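Long-range contacts in glucosidase (Croceicoccus marinus, PDB 5Z3K), which probably hydrolyses O-glycosidic bonds as a beta-glucosidase of glycoside hydrolase family 39: residues 232-238 against 409-413; 327-333 against 445-451; 353-357 against 415-421; 373-378 against 470-475. One frame throughout, in Å; residues are numbered along the deposited sequence.

Contact 1 of 4, residues 232-238 against 409-413; sequences NSRDPMD and VPPRR
A side-on salt bridge from Arg413 to Asp235 joins the TIM-barrel loop from strand 223-229 into helix 238-252 to the loop that leads to strand 423-429 of the beta domain. Arg413 NE points almost straight, at 173°, toward Asp235 OD2 2.8 Å away, and Arg413 NH2 reaches Asp235 OD1 at 2.9 Å. Both oxygens use their syn lone pairs, with carboxylate and guanidinium planes only 23° apart. Asp235 OD1 has a second donor, Met237 N, 3.0 Å away and above the carboxylate plane, which caps the type I turn that opens helix 238-252. A water donates to Asp235 OD2 and accepts from Arg413 N, linking the segments again. Aspartate suits the place because its short carboxylate, swung anti to the backbone N (chi1 -173°), serves turn and arginine together. CB of Met237, a selenomethionine here, covers one guanidinium face, 3.4 Å from Arg413 NH2, while Arg413 NH1 bonds to the carbonyl of Asp354. Arg412, extended from CG to NE, brings NH2 to Asn232 O at 2.8 Å, close to the guanidinium plane; its NE adds a weak bond to the same oxygen. Arg387 takes the side-chain oxygen of Asn232. Ser233 OG accepts from Asp235 N in an ST turn. The whole is a helix start of a beta/alpha barrel, capped by Asp235 and clasped by arginines from an attached beta domain.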
loop_
_atom_site.group_PDB
_atom_site.type_symbol
_atom_site.label_atom_id
_atom_site.label_comp_id
_atom_site.label_asym_id
_atom_site.label_seq_id
_atom_site.Cartn_x
_atom_site.Cartn_y
_atom_site.Cartn_z
ATOM N N ASN A 232 5.753 -15.138 -7.672
ATOM C CA ASN A 232 5.799 -16.579 -7.870
ATOM C C ASN A 232 4.437 -17.246 -7.704
ATOM O O ASN A 232 4.364 -18.481 -7.689
ATOM C CB ASN A 232 6.823 -17.200 -6.917
ATOM C CG ASN A 232 7.150 -18.640 -7.272
ATOM O OD1 ASN A 232 7.022 -19.536 -6.439
ATOM N ND2 ASN A 232 7.534 -18.871 -8.525
ATOM N N SER A 233 3.359 -16.465 -7.593
ATOM C CA SER A 233 2.013 -17.027 -7.468
ATOM C C SER A 233 1.032 -16.380 -8.441
ATOM O O SER A 233 0.083 -17.022 -8.914
ATOM C CB SER A 233 1.493 -16.861 -6.031
ATOM O OG SER A 233 0.961 -15.554 -5.827
ATOM N N ARG A 234 1.263 -15.101 -8.745
ATOM C CA ARG A 234 0.287 -14.246 -9.432
ATOM C C ARG A 234 -1.110 -14.391 -8.836
ATOM O O ARG A 234 -2.102 -14.281 -9.557
ATOM C CB ARG A 234 0.235 -14.522 -10.943
ATOM C CG ARG A 234 1.567 -14.506 -11.663
ATOM C CD ARG A 234 2.391 -13.295 -11.340
ATOM N NE ARG A 234 2.762 -12.594 -12.560
ATOM C CZ ARG A 234 4.007 -12.439 -12.991
ATOM N NH1 ARG A 234 5.023 -12.923 -12.295
ATOM N NH2 ARG A 234 4.230 -11.780 -14.110
ATOM N N ASP A 235 -1.200 -14.641 -7.525
ATOM C CA ASP A 235 -2.474 -14.939 -6.867
ATOM C C ASP A 235 -2.854 -13.761 -5.978
ATOM O O ASP A 235 -2.166 -13.506 -4.974
ATOM C CB ASP A 235 -2.362 -16.230 -6.038
ATOM C CG ASP A 235 -3.702 -16.703 -5.466
ATOM O OD1 ASP A 235 -4.692 -15.943 -5.542
ATOM O OD2 ASP A 235 -3.765 -17.859 -4.949
ATOM N N PRO A 236 -3.926 -13.018 -6.291
ATOM C CA PRO A 236 -4.270 -11.841 -5.469
ATOM C C PRO A 236 -4.712 -12.200 -4.063
ATOM O O PRO A 236 -4.805 -11.303 -3.212
ATOM C CB PRO A 236 -5.402 -11.166 -6.268
ATOM C CG PRO A 236 -6.014 -12.290 -7.063
ATOM C CD PRO A 236 -4.855 -13.200 -7.420
HETATM N N MSE A 237 -4.983 -13.476 -3.792
HETATM C CA MSE A 237 -5.330 -13.927 -2.454
HETATM C C MSE A 237 -4.134 -13.887 -1.488
HETATM O O MSE A 237 -4.335 -13.858 -0.277
HETATM C CB MSE A 237 -5.922 -15.348 -2.519
HETATM C CG MSE A 237 -6.565 -15.854 -1.215
HETATM SE SE MSE A 237 -8.028 -14.715 -0.533
HETATM C CE MSE A 237 -9.400 -15.086 -1.886
ATOM N N ASP A 238 -2.904 -13.846 -2.021
ATOM C CA ASP A 238 -1.713 -14.032 -1.183
ATOM C C ASP A 238 -1.687 -13.097 0.020
ATOM O O ASP A 238 -1.275 -13.491 1.118
ATOM C CB ASP A 238 -0.440 -13.803 -1.996
ATOM C CG ASP A 238 0.005 -15.020 -2.756
ATOM O OD1 ASP A 238 -0.777 -16.003 -2.843
ATOM O OD2 ASP A 238 1.130 -14.962 -3.309
ATOM N N VAL A 409 7.149 -19.519 0.644
ATOM C CA VAL A 409 5.938 -19.022 -0.011
ATOM C C VAL A 409 4.805 -19.959 0.382
ATOM O O VAL A 409 5.058 -21.144 0.633
ATOM C CB VAL A 409 6.098 -18.964 -1.539
ATOM C CG1 VAL A 409 7.035 -17.827 -1.959
ATOM C CG2 VAL A 409 6.578 -20.303 -2.076
ATOM N N PRO A 410 3.561 -19.492 0.457
ATOM C CA PRO A 410 2.464 -20.390 0.802
ATOM C C PRO A 410 2.241 -21.409 -0.301
ATOM O O PRO A 410 2.655 -21.196 -1.450
ATOM C CB PRO A 410 1.258 -19.446 0.953
ATOM C CG PRO A 410 1.617 -18.214 0.208
ATOM C CD PRO A 410 3.111 -18.100 0.246
ATOM N N PRO A 411 1.625 -22.546 0.011
ATOM C CA PRO A 411 1.246 -23.482 -1.052
ATOM C C PRO A 411 0.314 -22.810 -2.045
ATOM O O PRO A 411 -0.599 -22.067 -1.669
ATOM C CB PRO A 411 0.541 -24.615 -0.301
ATOM C CG PRO A 411 0.168 -24.033 1.023
ATOM C CD PRO A 411 1.221 -23.024 1.341
ATOM N N ARG A 412 0.554 -23.067 -3.322
ATOM C CA ARG A 412 -0.292 -22.478 -4.345
ATOM C C ARG A 412 -1.715 -23.018 -4.247
ATOM O O ARG A 412 -1.941 -24.180 -3.894
ATOM C CB ARG A 412 0.280 -22.759 -5.722
ATOM C CG ARG A 412 1.531 -21.982 -6.013
ATOM C CD ARG A 412 2.055 -22.372 -7.350
ATOM N NE ARG A 412 3.142 -21.501 -7.753
ATOM C CZ ARG A 412 3.940 -21.752 -8.777
ATOM N NH1 ARG A 412 3.758 -22.856 -9.501
ATOM N NH2 ARG A 412 4.913 -20.903 -9.074
ATOM N N ARG A 413 -2.683 -22.149 -4.553
ATOM C CA ARG A 413 -4.107 -22.503 -4.542
ATOM C C ARG A 413 -4.438 -23.180 -5.867
ATOM O O ARG A 413 -4.943 -22.564 -6.811
ATOM C CB ARG A 413 -4.966 -21.262 -4.324
ATOM C CG ARG A 413 -4.783 -20.598 -2.981
ATOM C CD ARG A 413 -5.958 -19.680 -2.677
ATOM N NE ARG A 413 -6.105 -18.650 -3.705
ATOM C CZ ARG A 413 -7.270 -18.155 -4.104
ATOM N NH1 ARG A 413 -8.404 -18.587 -3.559
ATOM N NH2 ARG A 413 -7.294 -17.213 -5.039
HETATM O O HOH W 1 -1.874 -19.621 -5.378
#

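Contact 2 of 4, residues 327-333 against 445-451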
loop_
_atom_site.group_PDB
_atom_site.type_symbol
_atom_site.label_atom_id
_atom_site.label_comp_id
_atom_site.label_asym_id
_atom_site.label_seq_id
_atom_site.Cartn_x
_atom_site.Cartn_y
_atom_site.Cartn_z
ATOM N N GLN A 327 -0.992 7.515 -18.330
ATOM C CA GLN A 327 -1.837 6.567 -17.619
ATOM C C GLN A 327 -2.138 5.341 -18.471
ATOM O O GLN A 327 -1.893 5.302 -19.684
ATOM C CB GLN A 327 -3.136 7.248 -17.171
ATOM C CG GLN A 327 -2.895 8.186 -16.010
ATOM C CD GLN A 327 -4.090 9.023 -15.677
ATOM O OE1 GLN A 327 -5.226 8.540 -15.664
ATOM N NE2 GLN A 327 -3.850 10.298 -15.412
ATOM N N ASN A 328 -2.665 4.322 -17.802
ATOM C CA ASN A 328 -2.855 3.020 -18.423
ATOM C C ASN A 328 -3.899 2.264 -17.608
ATOM O O ASN A 328 -4.591 2.846 -16.767
ATOM C CB ASN A 328 -1.517 2.278 -18.510
ATOM C CG ASN A 328 -0.808 2.224 -17.175
ATOM O OD1 ASN A 328 -1.458 2.140 -16.130
ATOM N ND2 ASN A 328 0.527 2.305 -17.189
ATOM N N ALA A 329 -4.003 0.955 -17.843
ATOM C CA ALA A 329 -4.986 0.170 -17.107
ATOM C C ALA A 329 -4.615 0.054 -15.628
ATOM O O ALA A 329 -5.501 0.060 -14.763
ATOM C CB ALA A 329 -5.139 -1.220 -17.731
ATOM N N ARG A 330 -3.324 -0.068 -15.313
ATOM C CA ARG A 330 -2.921 -0.149 -13.903
ATOM C C ARG A 330 -3.281 1.132 -13.155
ATOM O O ARG A 330 -3.812 1.086 -12.038
ATOM C CB ARG A 330 -1.417 -0.421 -13.776
ATOM C CG ARG A 330 -0.988 -1.884 -13.915
ATOM C CD ARG A 330 0.517 -1.965 -14.197
ATOM N NE ARG A 330 0.839 -1.466 -15.535
ATOM C CZ ARG A 330 2.039 -1.044 -15.918
ATOM N NH1 ARG A 330 3.059 -1.060 -15.062
ATOM N NH2 ARG A 330 2.216 -0.617 -17.167
ATOM N N THR A 331 -2.965 2.295 -13.737
ATOM C CA THR A 331 -3.315 3.535 -13.055
ATOM C C THR A 331 -4.824 3.712 -13.009
ATOM O O THR A 331 -5.349 4.314 -12.067
ATOM C CB THR A 331 -2.645 4.746 -13.723
ATOM O OG1 THR A 331 -3.101 4.890 -15.070
ATOM C CG2 THR A 331 -1.125 4.581 -13.737
ATOM N N GLY A 332 -5.539 3.187 -14.006
ATOM C CA GLY A 332 -6.984 3.257 -13.963
ATOM C C GLY A 332 -7.537 2.425 -12.823
ATOM O O GLY A 332 -8.346 2.904 -12.026
ATOM N N ALA A 333 -7.086 1.171 -12.719
ATOM C CA ALA A 333 -7.534 0.316 -11.622
ATOM C C ALA A 333 -7.156 0.913 -10.271
ATOM O O ALA A 333 -7.928 0.835 -9.307
ATOM C CB ALA A 333 -6.950 -1.091 -11.772
ATOM N N ALA A 445 -11.162 -0.214 -16.738
ATOM C CA ALA A 445 -9.720 -0.326 -16.952
ATOM C C ALA A 445 -9.443 -1.720 -17.492
ATOM O O ALA A 445 -9.689 -2.715 -16.806
ATOM C CB ALA A 445 -8.931 -0.061 -15.668
ATOM N N ASP A 446 -8.981 -1.800 -18.733
ATOM C CA ASP A 446 -8.710 -3.096 -19.345
ATOM C C ASP A 446 -7.737 -2.866 -20.503
ATOM O O ASP A 446 -7.080 -1.822 -20.571
ATOM C CB ASP A 446 -10.025 -3.795 -19.748
ATOM C CG ASP A 446 -10.786 -3.070 -20.848
ATOM O OD1 ASP A 446 -10.253 -2.114 -21.452
ATOM O OD2 ASP A 446 -11.932 -3.486 -21.133
ATOM N N ARG A 447 -7.633 -3.846 -21.406
ATOM C CA ARG A 447 -6.653 -3.747 -22.481
ATOM C C ARG A 447 -6.933 -2.580 -23.415
ATOM O O ARG A 447 -6.035 -2.164 -24.162
ATOM C CB ARG A 447 -6.607 -5.055 -23.273
ATOM C CG ARG A 447 -7.903 -5.407 -23.976
ATOM C CD ARG A 447 -7.671 -6.427 -25.095
ATOM N NE ARG A 447 -6.811 -7.546 -24.694
ATOM C CZ ARG A 447 -5.557 -7.721 -25.111
ATOM N NH1 ARG A 447 -4.995 -6.842 -25.935
ATOM N NH2 ARG A 447 -4.862 -8.771 -24.698
ATOM N N ASP A 448 -8.137 -2.019 -23.370
ATOM C CA ASP A 448 -8.512 -0.909 -24.233
ATOM C C ASP A 448 -8.818 0.382 -23.484
ATOM O O ASP A 448 -9.141 1.386 -24.129
ATOM C CB ASP A 448 -9.736 -1.292 -25.082
ATOM C CG ASP A 448 -9.471 -2.490 -25.973
ATOM O OD1 ASP A 448 -8.377 -2.548 -26.571
ATOM O OD2 ASP A 448 -10.344 -3.383 -26.056
ATOM N N HIS A 449 -8.756 0.391 -22.154
ATOM C CA HIS A 449 -9.211 1.551 -21.402
ATOM C C HIS A 449 -8.363 1.739 -20.159
ATOM O O HIS A 449 -7.876 0.769 -19.565
ATOM C CB HIS A 449 -10.678 1.416 -20.987
ATOM C CG HIS A 449 -11.597 1.163 -22.131
ATOM N ND1 HIS A 449 -12.182 2.181 -22.851
ATOM C CD2 HIS A 449 -12.012 0.008 -22.701
ATOM C CE1 HIS A 449 -12.939 1.662 -23.802
ATOM N NE2 HIS A 449 -12.849 0.346 -23.734
ATOM N N LYS A 450 -8.239 3.005 -19.751
ATOM C CA LYS A 450 -7.385 3.440 -18.651
ATOM C C LYS A 450 -8.184 3.985 -17.474
ATOM O O LYS A 450 -7.731 4.904 -16.787
ATOM C CB LYS A 450 -6.404 4.512 -19.119
ATOM C CG LYS A 450 -5.827 4.307 -20.504
ATOM C CD LYS A 450 -4.980 5.529 -20.943
ATOM C CE LYS A 450 -5.707 6.829 -20.653
ATOM N NZ LYS A 450 -5.267 7.911 -21.587
ATOM N N GLY A 451 -9.379 3.456 -17.231
ATOM C CA GLY A 451 -10.169 3.939 -16.117
ATOM C C GLY A 451 -11.155 5.043 -16.434
ATOM O O GLY A 451 -11.838 5.512 -15.511
HETATM O O HOH W 2 -5.541 6.181 -15.216
#
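Lys450 lays the aliphatic part of its side chain along the backbone just ahead of helix 329-341. Lys450 CB touches Asn328 O at 3.4 Å, and Lys450 CD lies 3.3 Å from Gln327 O; a bend at chi3 then brings CE near Gln327 CB. Lysine suits this edge, since its methylenes can cover the chain while the amine can stay toward solvent, consistent with the residue's exposure. Ala445 comes at the helix from the end of strand 438-446, its CB directed at the first turn, 3.5 Å from Ala329 O and close to Ala333 N. In return Ala329 CB meets Asp446 O at 3.5 Å. Here the helix that follows the last barrel strand packs against a strand end and turn of the beta domain, with helix 277-291 also against Ala329 and Ala333. The approach needs small residues: Gly332 CA is 3.9 Å from Gly451 CA, and a side chain on Gly332 would run into the backbone at Lys450 and Gly451. Asn328 and Thr331 form a capping box, Asn328 OD1 accepting from Thr331 N at 2.8 Å and Thr331 OG1 from Asn328 N. A water bonded to Thr331 OG1 donates to Lys450 O, 3.0 Å away.

Contact 3 of 4, residues 353-357 against 415-421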
loop_
_atom_site.group_PDB
_atom_site.type_symbol
_atom_site.label_atom_id
_atom_site.label_comp_id
_atom_site.label_asym_id
_atom_site.label_seq_id
_atom_site.Cartn_x
_atom_site.Cartn_y
_atom_site.Cartn_z
ATOM N N ASP A 353 -16.577 -14.477 -6.315
ATOM C CA ASP A 353 -15.937 -15.722 -5.899
ATOM C C ASP A 353 -14.533 -15.424 -5.382
ATOM O O ASP A 353 -14.076 -14.271 -5.382
ATOM C CB ASP A 353 -15.960 -16.756 -7.045
ATOM C CG ASP A 353 -15.105 -16.349 -8.234
ATOM O OD1 ASP A 353 -14.006 -15.795 -8.028
ATOM O OD2 ASP A 353 -15.517 -16.602 -9.387
ATOM N N ASP A 354 -13.833 -16.473 -4.940
ATOM C CA ASP A 354 -12.461 -16.337 -4.468
ATOM C C ASP A 354 -11.438 -16.829 -5.491
ATOM O O ASP A 354 -10.268 -17.019 -5.138
ATOM C CB ASP A 354 -12.274 -17.050 -3.120
ATOM C CG ASP A 354 -12.568 -18.531 -3.188
ATOM O OD1 ASP A 354 -12.843 -19.040 -4.295
ATOM O OD2 ASP A 354 -12.533 -19.197 -2.127
ATOM N N ASN A 355 -11.852 -17.022 -6.751
ATOM C CA ASN A 355 -10.976 -17.434 -7.845
ATOM C C ASN A 355 -10.714 -16.311 -8.843
ATOM O O ASN A 355 -10.446 -16.572 -10.019
ATOM C CB ASN A 355 -11.551 -18.623 -8.606
ATOM C CG ASN A 355 -12.302 -19.564 -7.723
ATOM O OD1 ASN A 355 -13.530 -19.635 -7.785
ATOM N ND2 ASN A 355 -11.580 -20.298 -6.894
ATOM N N GLY A 356 -10.808 -15.065 -8.403
ATOM C CA GLY A 356 -10.398 -13.946 -9.224
ATOM C C GLY A 356 -11.526 -13.080 -9.745
ATOM O O GLY A 356 -11.244 -12.026 -10.338
ATOM N N PHE A 357 -12.790 -13.470 -9.561
ATOM C CA PHE A 357 -13.914 -12.596 -9.907
ATOM C C PHE A 357 -14.364 -11.916 -8.619
ATOM O O PHE A 357 -15.286 -12.362 -7.935
ATOM C CB PHE A 357 -15.055 -13.341 -10.596
ATOM C CG PHE A 357 -16.064 -12.416 -11.225
ATOM C CD1 PHE A 357 -15.815 -11.839 -12.462
ATOM C CD2 PHE A 357 -17.241 -12.091 -10.561
ATOM C CE1 PHE A 357 -16.724 -10.963 -13.043
ATOM C CE2 PHE A 357 -18.164 -11.220 -11.138
ATOM C CZ PHE A 357 -17.904 -10.650 -12.379
ATOM N N ASP A 415 -6.633 -25.108 -6.887
ATOM C CA ASP A 415 -8.034 -25.180 -7.293
ATOM C C ASP A 415 -8.632 -23.814 -7.621
ATOM O O ASP A 415 -9.842 -23.715 -7.867
ATOM C CB ASP A 415 -8.860 -25.862 -6.200
ATOM C CG ASP A 415 -8.419 -27.297 -5.950
ATOM O OD1 ASP A 415 -8.131 -28.005 -6.942
ATOM O OD2 ASP A 415 -8.348 -27.710 -4.773
ATOM N N ALA A 416 -7.813 -22.763 -7.666
ATOM C CA ALA A 416 -8.315 -21.403 -7.826
ATOM C C ALA A 416 -8.354 -20.941 -9.278
ATOM O O ALA A 416 -8.237 -19.736 -9.532
ATOM C CB ALA A 416 -7.477 -20.434 -6.991
ATOM N N ARG A 417 -8.517 -21.856 -10.237
ATOM C CA ARG A 417 -8.667 -21.460 -11.633
ATOM C C ARG A 417 -9.878 -20.545 -11.790
ATOM O O ARG A 417 -10.892 -20.719 -11.114
ATOM C CB ARG A 417 -8.817 -22.700 -12.521
ATOM C CG ARG A 417 -9.114 -22.401 -13.992
ATOM C CD ARG A 417 -9.095 -23.670 -14.844
ATOM N NE ARG A 417 -7.868 -24.437 -14.630
ATOM C CZ ARG A 417 -6.716 -24.187 -15.244
ATOM N NH1 ARG A 417 -6.636 -23.195 -16.119
ATOM N NH2 ARG A 417 -5.647 -24.929 -14.987
ATOM N N SER A 418 -9.755 -19.539 -12.661
ATOM C CA SER A 418 -10.852 -18.601 -12.876
ATOM C C SER A 418 -12.071 -19.322 -13.440
ATOM O O SER A 418 -11.952 -20.298 -14.189
ATOM C CB SER A 418 -10.413 -17.483 -13.826
ATOM O OG SER A 418 -11.517 -16.788 -14.372
ATOM N N THR A 419 -13.259 -18.848 -13.051
ATOM C CA THR A 419 -14.490 -19.412 -13.601
ATOM C C THR A 419 -14.614 -19.120 -15.088
ATOM O O THR A 419 -15.329 -19.834 -15.798
ATOM C CB THR A 419 -15.709 -18.872 -12.842
ATOM O OG1 THR A 419 -15.579 -19.183 -11.450
ATOM C CG2 THR A 419 -17.002 -19.493 -13.352
ATOM N N GLY A 420 -13.905 -18.111 -15.577
ATOM C CA GLY A 420 -13.962 -17.778 -16.984
ATOM C C GLY A 420 -15.169 -16.977 -17.409
ATOM O O GLY A 420 -15.536 -17.025 -18.589
ATOM N N TYR A 421 -15.792 -16.232 -16.493
ATOM C CA TYR A 421 -16.867 -15.321 -16.871
ATOM C C TYR A 421 -16.438 -14.400 -18.005
ATOM O O TYR A 421 -15.309 -13.899 -18.035
ATOM C CB TYR A 421 -17.298 -14.458 -15.689
ATOM C CG TYR A 421 -17.893 -15.216 -14.531
ATOM C CD1 TYR A 421 -19.024 -16.002 -14.700
ATOM C CD2 TYR A 421 -17.341 -15.115 -13.260
ATOM C CE1 TYR A 421 -19.587 -16.681 -13.637
ATOM C CE2 TYR A 421 -17.896 -15.795 -12.190
ATOM C CZ TYR A 421 -19.014 -16.581 -12.391
ATOM O OH TYR A 421 -19.562 -17.246 -11.330
HETATM O O HOH W 3 -13.532 -16.416 -11.587
HETATM O O HOH W 4 -17.663 -18.048 -9.723
HETATM O O HOH W 5 -8.074 -17.299 -11.054
#
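Asn355 leans over the chain at 416-417. Asn355 CB lies 3.3 Å from Arg417 O; CG stays near the same oxygen, Asn355 ND2 passes 3.6 Å from Ala416 CA, and OD1 lies on the side of Thr419. Asn355 O receives a CA-H...O contact from Ser418 CA and, through a water, is tied to Ala416 O. Asp353 holds this bend as an Asx turn, its CG between the backbone N and the carbonyl carbon (chi1 67°), turning the carboxylate back to its own turn. Asp353 OD1 is approached from opposite faces of the carboxylate by Asn355 N at 2.8 Å and Phe357 N at 3.0 Å, while Asp353 OD2 accepts a hydrogen bond from a water 2.6 Å away that also bonds to Thr419 OG1 and Tyr421 OH. With an alanine at Asp353, the amides of Asn355 and Phe357 would probably lose their shared acceptor, and that water its carboxylate mate. Tyr421 sets its CD2 edge over the face of Phe357 in a T-shaped pair, centroids 4.9 Å apart and planes at 65°, while the hydroxyl meets the water. Phe357 opens strand 357-363 and rests on strands 6-13 and 369-376; Tyr290 of helix 277-291 bonds to Asp353 O.

Contact 4 of 4, residues 373-378 against 470-475; sequences LISNYA and LAVSGV
Asn376 O is gripped by two successive backbone N-H groups, Ser473 N at 2.6 Å and, more weakly, Gly474 N at 3.4 Å. This is a G1 beta bulge, and Ser473 takes the positive phi it requires (67°). In the same residue pair Asn376 N donates almost straight to Gly474 O at 3.0 Å, making an antiparallel hydrogen-bonded pair, with Ser375 and Val475 as the non-hydrogen-bonded pair next to it. The Asn376 side chain, CG anti to the backbone N (chi1 -167°), leaves on the Leu470 face of the sheet, where ND2 donates to Leu470 O at 2.9 Å with the oxygen close to the amide plane. ND2 bonds to Tyr421 O as well, so this buried amide serves two carbonyls. The bulge lies where strands 369-376 and 474-482, neighbours in the nine-stranded sheet of the beta domain, meet. Replacing Asn376 by a valine would probably leave the carbonyls of Leu470 and Tyr421 without their common donor. Val472 puts CG1 3.7 Å from Asn376 OD1 and also near Ala378 CB. On the Asn376 face Ile374 CG2 meets Leu470 CD2 at 3.8 Å; there Gly474 must lack a side chain, as a CB would clash with Leu470 CD1. On the other face, which helix 277-291 covers, Leu373 CD1 packs 3.9 Å from Val475 CG1. Ser375 OG, near Val475 CG2, bonds to Ala282 O of that helix.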
loop_
_atom_site.group_PDB
_atom_site.type_symbol
_atom_site.label_atom_id
_atom_site.label_comp_id
_atom_site.label_asym_id
_atom_site.label_seq_id
_atom_site.Cartn_x
_atom_site.Cartn_y
_atom_site.Cartn_z
ATOM N N LEU A 373 -17.338 -2.120 -7.321
ATOM C CA LEU A 373 -16.074 -2.410 -7.981
ATOM C C LEU A 373 -16.023 -3.892 -8.310
ATOM O O LEU A 373 -16.321 -4.721 -7.448
ATOM C CB LEU A 373 -14.908 -2.032 -7.067
ATOM C CG LEU A 373 -13.522 -2.328 -7.626
ATOM C CD1 LEU A 373 -13.193 -1.327 -8.758
ATOM C CD2 LEU A 373 -12.493 -2.233 -6.534
ATOM N N ILE A 374 -15.659 -4.223 -9.547
ATOM C CA ILE A 374 -15.616 -5.597 -10.025
ATOM C C ILE A 374 -14.306 -5.820 -10.761
ATOM O O ILE A 374 -13.990 -5.083 -11.701
ATOM C CB ILE A 374 -16.791 -5.913 -10.973
ATOM C CG1 ILE A 374 -18.137 -5.599 -10.321
ATOM C CG2 ILE A 374 -16.700 -7.366 -11.458
ATOM C CD1 ILE A 374 -19.280 -5.521 -11.332
ATOM N N SER A 375 -13.563 -6.852 -10.369
ATOM C CA SER A 375 -12.380 -7.262 -11.119
ATOM C C SER A 375 -12.552 -8.699 -11.571
ATOM O O SER A 375 -12.949 -9.560 -10.777
ATOM C CB SER A 375 -11.094 -7.128 -10.304
ATOM O OG SER A 375 -9.961 -7.515 -11.084
ATOM N N ASN A 376 -12.251 -8.949 -12.840
ATOM C CA ASN A 376 -12.252 -10.288 -13.417
ATOM C C ASN A 376 -10.798 -10.652 -13.699
ATOM O O ASN A 376 -10.247 -10.283 -14.741
ATOM C CB ASN A 376 -13.114 -10.324 -14.686
ATOM C CG ASN A 376 -13.406 -11.736 -15.148
ATOM O OD1 ASN A 376 -13.069 -12.706 -14.464
ATOM N ND2 ASN A 376 -14.043 -11.862 -16.303
ATOM N N TYR A 377 -10.173 -11.359 -12.760
ATOM C CA TYR A 377 -8.762 -11.709 -12.833
ATOM C C TYR A 377 -8.593 -13.223 -12.868
ATOM O O TYR A 377 -9.223 -13.942 -12.089
ATOM C CB TYR A 377 -7.979 -11.139 -11.632
ATOM C CG TYR A 377 -6.549 -11.629 -11.632
ATOM C CD1 TYR A 377 -5.596 -11.024 -12.442
ATOM C CD2 TYR A 377 -6.167 -12.736 -10.885
ATOM C CE1 TYR A 377 -4.303 -11.482 -12.479
ATOM C CE2 TYR A 377 -4.870 -13.214 -10.928
ATOM C CZ TYR A 377 -3.945 -12.577 -11.732
ATOM O OH TYR A 377 -2.647 -13.035 -11.773
ATOM N N ALA A 378 -7.701 -13.708 -13.733
ATOM C CA ALA A 378 -7.437 -15.140 -13.858
ATOM C C ALA A 378 -5.979 -15.421 -13.522
ATOM O O ALA A 378 -5.077 -14.858 -14.150
ATOM C CB ALA A 378 -7.769 -15.632 -15.271
ATOM N N LEU A 470 -17.366 -8.280 -19.708
ATOM C CA LEU A 470 -16.177 -7.916 -18.929
ATOM C C LEU A 470 -15.268 -9.142 -18.961
ATOM O O LEU A 470 -15.344 -9.998 -18.080
ATOM C CB LEU A 470 -16.537 -7.509 -17.504
ATOM C CG LEU A 470 -15.350 -7.160 -16.591
ATOM C CD1 LEU A 470 -14.657 -5.878 -17.041
ATOM C CD2 LEU A 470 -15.777 -7.067 -15.124
ATOM N N ALA A 471 -14.437 -9.223 -19.999
ATOM C CA ALA A 471 -13.536 -10.356 -20.148
ATOM C C ALA A 471 -12.511 -10.366 -19.024
ATOM O O ALA A 471 -12.321 -9.379 -18.304
ATOM C CB ALA A 471 -12.822 -10.318 -21.497
ATOM N N VAL A 472 -11.818 -11.499 -18.893
ATOM C CA VAL A 472 -10.760 -11.586 -17.892
ATOM C C VAL A 472 -9.737 -10.479 -18.119
ATOM O O VAL A 472 -9.542 -9.994 -19.244
ATOM C CB VAL A 472 -10.074 -12.963 -17.891
ATOM C CG1 VAL A 472 -10.993 -13.984 -17.258
ATOM C CG2 VAL A 472 -9.697 -13.382 -19.296
ATOM N N SER A 473 -9.087 -10.070 -17.028
ATOM C CA SER A 473 -8.127 -8.962 -17.009
ATOM C C SER A 473 -8.820 -7.627 -17.281
ATOM O O SER A 473 -8.325 -6.794 -18.047
ATOM C CB SER A 473 -6.967 -9.195 -17.982
ATOM O OG SER A 473 -6.342 -10.455 -17.746
ATOM N N GLY A 474 -9.969 -7.427 -16.650
ATOM C CA GLY A 474 -10.675 -6.161 -16.726
ATOM C C GLY A 474 -11.214 -5.775 -15.366
ATOM O O GLY A 474 -11.484 -6.630 -14.515
ATOM N N VAL A 475 -11.354 -4.464 -15.164
ATOM C CA VAL A 475 -11.798 -3.868 -13.910
ATOM C C VAL A 475 -12.892 -2.856 -14.225
ATOM O O VAL A 475 -12.739 -2.034 -15.137
ATOM C CB VAL A 475 -10.629 -3.189 -13.154
ATOM C CG1 VAL A 475 -11.118 -2.567 -11.845
ATOM C CG2 VAL A 475 -9.511 -4.200 -12.885
HETATM O O HOH W 6 -6.331 -11.803 -15.588
#

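Contact 4 is the buried one, a strand pair within the beta sheet held by backbone bonds, an amide and aliphatic side chains; the other three are partly buried. Contact 2 reaches the same sheet through neighbouring strands 438-446 and 474-482, Ala445 N bonding to Val475 O, but fits helix to strand by small residues and has no direct hydrogen bond across. Contacts 1 and 3 join loops, where charge and water do more: contact 1, its centre about 18 Å from that of the chain, uses arginine bonds; contact 3, farthest out at about 24 Å, uses shared waters and a ring pair. Arg413 NH1 and Asp354 O connect them. Contact 3 also meets contact 4, through Gly356 O and Tyr377 N.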